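Side-chain contact in monomethylamine methyltransferase mtmB1 (Methanosarcina barkeri, PDB 1NTH), which transfers the methyl group of monomethylamine to the corrinoid cofactor of its partner protein MtmC during methanogenesis from methylamine: residues 24-27 with 28-32. Numbering follows the deposited sequence.
Sequences QDDW and DLMKI
Ile-32 lays its CG1 over one face of the Trp-27 indole in the opening turns of helix 24-42, which carries a wider pi-type turn at 28-31. The contact is a CH-pi one: CG1 stands 3.7 Å from the centroid of the five-membered ring, 22° off its normal, while CD1 runs on to CZ2 of the benzo half. CG anti to the backbone N and beside the carbonyl carbon (chi1 -173°) carries the buried Trp-27 indole along the helix to Ile-32. Its NE1 hydrogen-bonds to Glu-235 O, and Tyr-76 meets the ring. Asp-28 OD1 lies at the ring edge, in plane, 3.6 Å from Trp-27 CD1, its carboxylate turned 73° against the indole; Lys-237 NZ makes a salt bridge to this oxygen and a hydrogen bond to Gln-24 OE1. The other oxygen, Asp-28 OD2, lies 3.2 Å from Gln-24 CG and accepts from two waters, one bridging to Asp-25 OD1 and the other, weakly, to Gln-24 OE1. Across the pi turn the backbone bonds join residues five apart: Lys-31 N to Asp-26 O, and Ile-32 N to Trp-27 O at 3.0 Å. Lys-31 crosses the indole at about a right angle, its CD 3.6 Å from Trp-27 CE3.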
loop_
_atom_site.group_PDB
_atom_site.type_symbol
_atom_site.label_atom_id
_atom_site.label_comp_id
_atom_site.label_asym_id
_atom_site.label_seq_id
_atom_site.Cartn_x
_atom_site.Cartn_y
_atom_site.Cartn_z
ATOM N N GLN A 24 -23.255 -22.135 36.903
ATOM C CA GLN A 24 -23.978 -21.207 36.049
ATOM C C GLN A 24 -25.382 -20.952 36.590
ATOM O O GLN A 24 -25.943 -19.875 36.388
ATOM C CB GLN A 24 -24.036 -21.721 34.605
ATOM C CG GLN A 24 -24.465 -20.641 33.613
ATOM C CD GLN A 24 -24.083 -20.951 32.173
ATOM O OE1 GLN A 24 -24.360 -20.165 31.267
ATOM N NE2 GLN A 24 -23.446 -22.096 31.958
ATOM N N ASP A 25 -25.949 -21.935 37.282
ATOM C CA ASP A 25 -27.278 -21.758 37.861
ATOM C C ASP A 25 -27.209 -20.774 39.021
ATOM O O ASP A 25 -28.134 -19.984 39.226
ATOM C CB ASP A 25 -27.844 -23.097 38.345
ATOM C CG ASP A 25 -28.573 -23.853 37.250
ATOM O OD1 ASP A 25 -28.575 -23.377 36.096
ATOM O OD2 ASP A 25 -29.149 -24.924 37.543
ATOM N N ASP A 26 -26.120 -20.821 39.788
ATOM C CA ASP A 26 -25.965 -19.894 40.907
ATOM C C ASP A 26 -25.910 -18.478 40.356
ATOM O O ASP A 26 -26.369 -17.532 40.994
ATOM C CB ASP A 26 -24.676 -20.160 41.691
ATOM C CG ASP A 26 -24.746 -21.422 42.538
ATOM O OD1 ASP A 26 -25.830 -21.736 43.074
ATOM O OD2 ASP A 26 -23.696 -22.087 42.679
ATOM N N TRP A 27 -25.341 -18.339 39.164
ATOM C CA TRP A 27 -25.222 -17.032 38.537
ATOM C C TRP A 27 -26.545 -16.566 37.941
ATOM O O TRP A 27 -27.028 -15.480 38.265
ATOM C CB TRP A 27 -24.142 -17.073 37.447
ATOM C CG TRP A 27 -23.816 -15.726 36.854
ATOM C CD1 TRP A 27 -24.228 -15.234 35.646
ATOM C CD2 TRP A 27 -22.991 -14.713 37.441
ATOM N NE1 TRP A 27 -23.703 -13.975 35.444
ATOM C CE2 TRP A 27 -22.941 -13.634 36.529
ATOM C CE3 TRP A 27 -22.287 -14.612 38.649
ATOM C CZ2 TRP A 27 -22.213 -12.466 36.789
ATOM C CZ3 TRP A 27 -21.562 -13.451 38.909
ATOM C CH2 TRP A 27 -21.532 -12.393 37.978
ATOM N N ASP A 28 -27.136 -17.400 37.089
ATOM C CA ASP A 28 -28.386 -17.067 36.410
ATOM C C ASP A 28 -29.639 -17.018 37.269
ATOM O O ASP A 28 -30.504 -16.172 37.059
ATOM C CB ASP A 28 -28.676 -18.058 35.283
ATOM C CG ASP A 28 -27.542 -18.176 34.295
ATOM O OD1 ASP A 28 -26.811 -17.182 34.101
ATOM O OD2 ASP A 28 -27.400 -19.267 33.702
ATOM N N LEU A 29 -29.739 -17.940 38.217
ATOM C CA LEU A 29 -30.925 -18.037 39.057
ATOM C C LEU A 29 -30.820 -17.400 40.436
ATOM O O LEU A 29 -31.785 -17.432 41.206
ATOM C CB LEU A 29 -31.309 -19.512 39.206
ATOM C CG LEU A 29 -31.351 -20.315 37.900
ATOM C CD1 LEU A 29 -31.728 -21.760 38.205
ATOM C CD2 LEU A 29 -32.344 -19.690 36.931
ATOM N N MET A 30 -29.668 -16.816 40.750
ATOM C CA MET A 30 -29.487 -16.197 42.053
ATOM C C MET A 30 -28.725 -14.872 42.052
ATOM O O MET A 30 -29.309 -13.822 42.297
ATOM C CB MET A 30 -28.804 -17.186 43.005
ATOM C CG MET A 30 -28.504 -16.625 44.386
ATOM S SD MET A 30 -27.844 -17.872 45.517
ATOM C CE MET A 30 -26.143 -17.985 44.933
ATOM N N LYS A 31 -27.427 -14.913 41.771
ATOM C CA LYS A 31 -26.623 -13.698 41.800
ATOM C C LYS A 31 -27.141 -12.546 40.941
ATOM O O LYS A 31 -27.310 -11.429 41.434
ATOM C CB LYS A 31 -25.171 -14.025 41.439
ATOM C CG LYS A 31 -24.484 -14.898 42.487
ATOM C CD LYS A 31 -23.035 -15.179 42.137
ATOM C CE LYS A 31 -22.385 -16.089 43.170
ATOM N NZ LYS A 31 -22.370 -15.470 44.522
ATOM N N ILE A 32 -27.406 -12.811 39.668
ATOM C CA ILE A 32 -27.900 -11.766 38.775
ATOM C C ILE A 32 -29.293 -11.256 39.146
ATOM O O ILE A 32 -29.478 -10.062 39.368
ATOM C CB ILE A 32 -27.898 -12.249 37.304
ATOM C CG1 ILE A 32 -26.453 -12.429 36.827
ATOM C CG2 ILE A 32 -28.633 -11.253 36.414
ATOM C CD1 ILE A 32 -25.632 -11.156 36.861
HETATM O O HOH W 1 -27.688 -19.907 30.983
HETATM O O HOH W 2 -28.728 -21.516 34.260
#